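Local coordinates for 3-hydroxyacyl-CoA dehydrogenase (Burkholderia thailandensis, PDB 4XGN), which probably catalyses the NAD-dependent oxidation of 3-hydroxyacyl-CoA to 3-oxoacyl-CoA, as a short-chain dehydrogenase with a Rossmann fold, at residues M9-N14 with I238-M243; T117-G122 with A164-S169. One frame throughout, in Å; residues are numbered along the deposited sequence.

Interaction 1: M9-N14 with I238-M243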
loop_
_atom_site.group_PDB
_atom_site.type_symbol
_atom_site.label_atom_id
_atom_site.label_comp_id
_atom_site.label_asym_id
_atom_site.label_seq_id
_atom_site.Cartn_x
_atom_site.Cartn_y
_atom_site.Cartn_z
ATOM N N MET A 9 -10.389 11.014 24.771
ATOM C CA MET A 9 -9.422 10.958 25.871
ATOM C C MET A 9 -8.985 12.390 26.145
ATOM O O MET A 9 -8.784 13.160 25.188
ATOM C CB MET A 9 -8.221 10.050 25.515
ATOM C CG MET A 9 -7.411 9.553 26.706
ATOM S SD MET A 9 -6.141 8.371 26.156
ATOM C CE MET A 9 -4.988 9.540 25.399
ATOM N N GLU A 10 -8.892 12.721 27.445
ATOM C CA GLU A 10 -8.427 14.014 27.955
ATOM C C GLU A 10 -6.898 14.116 27.950
ATOM O O GLU A 10 -6.233 13.241 28.492
ATOM C CB GLU A 10 -8.871 14.195 29.422
ATOM N N ILE A 11 -6.356 15.157 27.323
ATOM C CA ILE A 11 -4.941 15.482 27.472
ATOM C C ILE A 11 -4.667 16.149 28.824
ATOM O O ILE A 11 -3.703 15.831 29.485
ATOM C CB ILE A 11 -4.454 16.367 26.313
ATOM C CG1 ILE A 11 -4.474 15.536 25.018
ATOM C CG2 ILE A 11 -3.048 16.940 26.596
ATOM C CD1 ILE A 11 -4.330 16.378 23.785
ATOM N N ARG A 12 -5.565 17.043 29.256
ATOM C CA ARG A 12 -5.352 17.800 30.492
ATOM C C ARG A 12 -5.108 16.925 31.729
ATOM O O ARG A 12 -5.877 16.004 31.999
ATOM C CB ARG A 12 -6.559 18.694 30.744
ATOM C CG ARG A 12 -6.471 19.579 31.968
ATOM C CD ARG A 12 -7.452 20.744 31.829
ATOM N NE ARG A 12 -7.046 21.626 30.730
ATOM C CZ ARG A 12 -6.030 22.500 30.757
ATOM N NH1 ARG A 12 -5.280 22.688 31.836
ATOM N NH2 ARG A 12 -5.775 23.223 29.672
ATOM N N ASP A 13 -4.013 17.224 32.438
ATOM C CA ASP A 13 -3.586 16.561 33.667
ATOM C C ASP A 13 -3.140 15.114 33.533
ATOM O O ASP A 13 -2.756 14.518 34.537
ATOM C CB ASP A 13 -4.665 16.685 34.783
ATOM C CG ASP A 13 -4.982 18.132 35.148
ATOM O OD1 ASP A 13 -4.021 18.949 35.325
ATOM O OD2 ASP A 13 -6.193 18.423 35.292
ATOM N N ASN A 14 -3.079 14.564 32.313
ATOM C CA ASN A 14 -2.549 13.227 32.103
ATOM C C ASN A 14 -1.122 13.358 31.616
ATOM O O ASN A 14 -0.688 14.458 31.215
ATOM C CB ASN A 14 -3.390 12.431 31.087
ATOM C CG ASN A 14 -4.686 11.923 31.706
ATOM O OD1 ASN A 14 -4.674 11.368 32.820
ATOM N ND2 ASN A 14 -5.793 12.161 31.036
ATOM N N ILE A 238 -4.886 12.025 16.890
ATOM C CA ILE A 238 -4.806 10.628 17.194
ATOM C C ILE A 238 -5.161 10.319 18.644
ATOM O O ILE A 238 -5.928 9.397 18.910
ATOM C CB ILE A 238 -3.428 10.044 16.841
ATOM C CG1 ILE A 238 -3.221 10.057 15.327
ATOM C CG2 ILE A 238 -3.269 8.654 17.505
ATOM C CD1 ILE A 238 -1.778 9.889 14.885
ATOM N N PHE A 239 -4.625 11.092 19.595
ATOM C CA PHE A 239 -5.054 10.948 20.979
ATOM C C PHE A 239 -6.538 11.144 21.181
ATOM O O PHE A 239 -7.125 10.359 21.889
ATOM C CB PHE A 239 -4.252 11.882 21.916
ATOM C CG PHE A 239 -2.797 11.497 22.112
ATOM C CD1 PHE A 239 -2.389 10.186 22.164
ATOM C CD2 PHE A 239 -1.844 12.491 22.336
ATOM C CE1 PHE A 239 -1.042 9.861 22.367
ATOM C CE2 PHE A 239 -0.507 12.186 22.553
ATOM C CZ PHE A 239 -0.105 10.869 22.551
ATOM N N GLU A 240 -7.142 12.125 20.514
ATOM C CA GLU A 240 -8.548 12.462 20.733
ATOM C C GLU A 240 -9.550 11.695 19.881
ATOM O O GLU A 240 -10.744 11.904 20.059
ATOM C CB GLU A 240 -8.741 13.975 20.589
ATOM C CG GLU A 240 -7.910 14.746 21.629
ATOM C CD GLU A 240 -8.050 16.263 21.579
ATOM O OE1 GLU A 240 -8.385 16.843 20.519
ATOM O OE2 GLU A 240 -7.795 16.901 22.615
ATOM N N ASN A 241 -9.105 10.862 18.945
ATOM C CA ASN A 241 -10.046 10.154 18.072
ATOM C C ASN A 241 -10.053 8.669 18.383
ATOM O O ASN A 241 -9.143 7.943 17.989
ATOM C CB ASN A 241 -9.761 10.429 16.607
ATOM C CG ASN A 241 -10.896 9.997 15.703
ATOM O OD1 ASN A 241 -11.597 9.010 15.972
ATOM N ND2 ASN A 241 -11.095 10.754 14.626
ATOM N N PRO A 242 -11.095 8.194 19.068
ATOM C CA PRO A 242 -11.118 6.792 19.472
ATOM C C PRO A 242 -11.099 5.777 18.364
ATOM O O PRO A 242 -10.809 4.615 18.639
ATOM C CB PRO A 242 -12.420 6.695 20.258
ATOM C CG PRO A 242 -12.638 8.062 20.724
ATOM C CD PRO A 242 -12.323 8.866 19.529
ATOM N N MET A 243 -11.359 6.202 17.125
ATOM C CA MET A 243 -11.428 5.236 15.999
ATOM C C MET A 243 -10.103 5.088 15.235
ATOM O O MET A 243 -10.014 4.208 14.341
ATOM C CB MET A 243 -12.543 5.597 15.027
ATOM C CG MET A 243 -13.904 5.146 15.525
ATOM S SD MET A 243 -14.128 3.352 15.606
ATOM C CE MET A 243 -14.048 2.947 13.865
HETATM O O HOH W 1 -9.746 9.344 22.427
HETATM O O HOH W 2 -8.192 16.130 25.181
#
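M9 and F239 supply the apolar half of this contact. With CG anti to the backbone N (chi1 -161°) and a bend at the thioether (chi3 74°), the methionine chain runs obliquely past the phenylalanine, and its terminal methyl M9 CE comes to 4.2 Å from F239 CD1. V147 of strand 146-151 touches both side chains, and the F239 ring also meets that of F16, so the pair sits against the central sheet. Next to it, I11 CD1 lies 3.7 Å from E240 OE2, the isoleucine and glutamate side chains meeting at about a right angle.

The polar half is carried by water. One molecule accepts from M9 N at 2.9 Å and donates to F239 O. A second donates to M9 O and to E240 OE2, the latter at 2.7 Å, while accepting from I11 N at 3.0 Å; three bonds hold it. E240 reaches it with a chain extended beyond CG, and OE2 also forms a salt bridge with R236, one turn back on helix 228-240.

Within the N-terminal segment, a type II turn from I11 to N14 leads into strand 15-19. N14 ND2 donates to E10 O at 2.8 Å, with the acceptor in its amide plane but the donor above the carbonyl plane. Beyond the helix end, N241 OD1 accepts from M243 N at 3.0 Å in an Asx turn.

The N-terminal lead-in is thus joined to the end of helix 228-240 by side-chain packing and bridging water, and R236 probably stabilises the negative charge of E240.

Interaction 2: T117-G122 with A164-S169; sequences TVNLIG and AAYAAS. With NAD (nicotinamide-adenine-dinucleotide), chain I; EDO (1,2-ethanediol), chain J.
A chi1 of -69° sets N119 CG anti to the carbonyl carbon and carries the amide across to S169, whose OG stands between its own backbone N and carbonyl carbon (chi1 78°). N119 ND2 donates to S169 OG at 3.0 Å, an N-H...O angle of 162° with the acceptor close to the amide plane. The serine hydroxyl in turn donates to Y166 O at 2.8 Å, one turn back in the helix. N119 ND2 also donates to I94 O, so two bonds grip this buried nitrogen. Its amide stands steeply to the Y166 ring, with N119 ND2 3.6 Å from Y166 CD1.

Segments 117-122 and 164-169, on helices 109-135 and 164-184, run nearly parallel beside the Rossmann sheet of a short-chain dehydrogenase. Y166 and K170 match the family's YxxxK signature, and with N119 and S153 they probably form its Asn-Ser-Tyr-Lys catalytic tetrad. Y166 OH is hydrogen-bonded to NAD O2D at 2.6 Å, the ribose hydroxyl lying at the ring edge, and to O1 of a bound ethanediol at 2.7 Å; K170 binds NAD too. V118 CG1 packs 3.7 Å from NAD N6A, on the adenine. Farther along, L120 CB lies 3.9 Å from S169 O, and L120 also meets L120 of a third subunit.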
loop_
_atom_site.group_PDB
_atom_site.type_symbol
_atom_site.label_atom_id
_atom_site.label_comp_id
_atom_site.label_asym_id
_atom_site.label_seq_id
_atom_site.Cartn_x
_atom_site.Cartn_y
_atom_site.Cartn_z
ATOM N N THR A 117 18.830 0.100 14.930
ATOM C CA THR A 117 18.794 0.011 16.396
ATOM C C THR A 117 18.116 1.199 17.066
ATOM O O THR A 117 17.246 1.018 17.938
ATOM C CB THR A 117 20.184 -0.297 16.980
ATOM O OG1 THR A 117 20.589 -1.568 16.472
ATOM C CG2 THR A 117 20.129 -0.309 18.488
ATOM N N VAL A 118 18.442 2.406 16.628
ATOM C CA VAL A 118 17.791 3.554 17.194
ATOM C C VAL A 118 16.349 3.665 16.778
ATOM O O VAL A 118 15.471 3.851 17.614
ATOM C CB VAL A 118 18.531 4.847 16.857
ATOM C CG1 VAL A 118 17.796 6.064 17.355
ATOM C CG2 VAL A 118 19.929 4.794 17.456
ATOM N N ASN A 119 16.098 3.566 15.462
ATOM C CA ASN A 119 14.807 3.925 14.926
ATOM C C ASN A 119 13.760 2.862 15.111
ATOM O O ASN A 119 12.599 3.192 15.307
ATOM C CB ASN A 119 14.943 4.232 13.435
ATOM C CG ASN A 119 15.721 5.504 13.140
ATOM O OD1 ASN A 119 16.173 6.222 14.049
ATOM N ND2 ASN A 119 15.840 5.822 11.863
ATOM N N LEU A 120 14.152 1.595 14.998
ATOM C CA LEU A 120 13.209 0.509 14.986
ATOM C C LEU A 120 13.238 -0.240 16.305
ATOM O O LEU A 120 12.222 -0.318 16.983
ATOM C CB LEU A 120 13.462 -0.394 13.756
ATOM C CG LEU A 120 12.574 -1.633 13.620
ATOM C CD1 LEU A 120 11.085 -1.318 13.722
ATOM C CD2 LEU A 120 12.894 -2.367 12.343
ATOM N N ILE A 121 14.390 -0.803 16.665
ATOM C CA ILE A 121 14.506 -1.540 17.921
ATOM C C ILE A 121 14.158 -0.581 19.074
ATOM O O ILE A 121 13.425 -0.966 19.997
ATOM C CB ILE A 121 15.882 -2.201 18.081
ATOM C CG1 ILE A 121 16.062 -3.246 16.963
ATOM C CG2 ILE A 121 16.006 -2.814 19.480
ATOM C CD1 ILE A 121 17.418 -3.893 16.956
ATOM N N GLY A 122 14.705 0.646 19.009
ATOM C CA GLY A 122 14.467 1.677 20.018
ATOM C C GLY A 122 13.004 2.015 20.165
ATOM O O GLY A 122 12.508 2.134 21.294
ATOM N N ALA A 164 18.641 3.506 2.193
ATOM C CA ALA A 164 18.290 2.116 2.476
ATOM C C ALA A 164 18.127 1.812 3.972
ATOM O O ALA A 164 17.108 1.235 4.391
ATOM C CB ALA A 164 19.267 1.179 1.847
ATOM N N ALA A 165 19.069 2.272 4.788
ATOM C CA ALA A 165 18.975 2.038 6.229
ATOM C C ALA A 165 17.783 2.752 6.873
ATOM O O ALA A 165 17.009 2.138 7.599
ATOM C CB ALA A 165 20.234 2.456 6.946
ATOM N N TYR A 166 17.641 4.034 6.577
ATOM C CA TYR A 166 16.540 4.834 7.119
ATOM C C TYR A 166 15.185 4.285 6.659
ATOM O O TYR A 166 14.309 4.052 7.467
ATOM C CB TYR A 166 16.712 6.264 6.672
ATOM C CG TYR A 166 15.750 7.240 7.309
ATOM C CD1 TYR A 166 15.814 7.521 8.653
ATOM C CD2 TYR A 166 14.858 7.937 6.542
ATOM C CE1 TYR A 166 14.978 8.450 9.229
ATOM C CE2 TYR A 166 13.993 8.858 7.107
ATOM C CZ TYR A 166 14.086 9.137 8.451
ATOM O OH TYR A 166 13.269 10.087 9.063
ATOM N N ALA A 167 15.080 3.986 5.371
ATOM C CA ALA A 167 13.848 3.431 4.845
ATOM C C ALA A 167 13.516 2.081 5.469
ATOM O O ALA A 167 12.381 1.832 5.873
ATOM C CB ALA A 167 13.941 3.279 3.346
ATOM N N ALA A 168 14.515 1.212 5.600
ATOM C CA ALA A 168 14.276 -0.062 6.295
ATOM C C ALA A 168 13.731 0.129 7.692
ATOM O O ALA A 168 12.788 -0.503 8.082
ATOM C CB ALA A 168 15.535 -0.899 6.348
ATOM N N SER A 169 14.365 1.010 8.448
ATOM C CA SER A 169 13.945 1.266 9.778
ATOM C C SER A 169 12.554 1.828 9.885
ATOM O O SER A 169 11.793 1.409 10.745
ATOM C CB SER A 169 14.965 2.150 10.517
ATOM O OG SER A 169 14.852 3.529 10.161
HETATM P PA NAD I . 15.726 15.958 15.629
HETATM O O1A NAD I . 17.116 15.546 15.299
HETATM O O2A NAD I . 15.448 17.424 15.760
HETATM O O5B NAD I . 15.211 15.226 16.959
HETATM C C5B NAD I . 15.507 13.869 17.211
HETATM C C4B NAD I . 15.742 13.683 18.720
HETATM O O4B NAD I . 16.024 12.382 18.816
HETATM C C3B NAD I . 17.007 14.440 19.200
HETATM O O3B NAD I . 16.773 15.354 20.221
HETATM C C2B NAD I . 17.901 13.237 19.551
HETATM O O2B NAD I . 18.928 13.622 20.536
HETATM C C1B NAD I . 17.081 12.247 19.894
HETATM N N9A NAD I . 17.672 10.953 19.751
HETATM C C8A NAD I . 18.466 10.459 18.748
HETATM N N7A NAD I . 18.869 9.185 19.062
HETATM C C5A NAD I . 18.289 8.928 20.226
HETATM C C6A NAD I . 18.319 7.803 21.008
HETATM N N6A NAD I . 19.050 6.594 20.808
HETATM N N1A NAD I . 17.628 7.792 22.159
HETATM C C2A NAD I . 16.900 8.877 22.566
HETATM N N3A NAD I . 16.849 9.996 21.783
HETATM C C4A NAD I . 17.570 9.989 20.641
HETATM O O3 NAD I . 14.931 15.363 14.367
HETATM P PN NAD I . 13.311 15.366 14.184
HETATM O O1N NAD I . 13.069 15.948 12.831
HETATM O O2N NAD I . 12.527 16.027 15.306
HETATM O O5D NAD I . 12.972 13.782 14.137
HETATM C C5D NAD I . 11.890 13.211 14.869
HETATM C C4D NAD I . 11.385 11.961 14.256
HETATM O O4D NAD I . 10.813 12.335 13.073
HETATM C C3D NAD I . 12.521 10.970 13.900
HETATM O O3D NAD I . 12.135 9.678 14.086
HETATM C C2D NAD I . 12.709 11.315 12.396
HETATM O O2D NAD I . 13.420 10.206 11.677
HETATM C C1D NAD I . 11.479 11.482 11.958
HETATM N N1N NAD I . 11.259 12.234 10.727
HETATM C C2N NAD I . 11.735 13.508 10.523
HETATM C C3N NAD I . 11.508 14.198 9.339
HETATM C C7N NAD I . 12.053 15.567 9.061
HETATM O O7N NAD I . 12.015 15.995 7.932
HETATM N N7N NAD I . 12.568 16.367 10.115
HETATM C C4N NAD I . 10.744 13.562 8.338
HETATM C C5N NAD I . 10.236 12.306 8.554
HETATM C C6N NAD I . 10.483 11.647 9.739
HETATM C C1 EDO J . 14.582 12.552 6.782
HETATM O O1 EDO J . 13.302 12.010 7.183
HETATM C C2 EDO J . 14.605 14.089 6.943
HETATM O O2 EDO J . 13.652 14.733 6.067
#

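Overall arrangement
From the N terminus, segment 9-14 leads into strand 15-19, an inner strand of the parallel sheet, between strands 39-44 and 85-90. The chain then passes through the Rossmann units to helix 109-135, crosses strand 146-151 and enters helix 164-184, where interaction 2 closes a loop of 41 intervening residues. It continues through strand 189-196 to helix 228-240, whose end returns to the start in interaction 1. The shorter loop therefore lies wholly within the longer one. The contacts sit on opposite sides of the chain's centre, their own centres 28 Å apart, and do not touch: interaction 1 joins the chain's beginning to a late helix, interaction 2 two helices beside the NAD pocket.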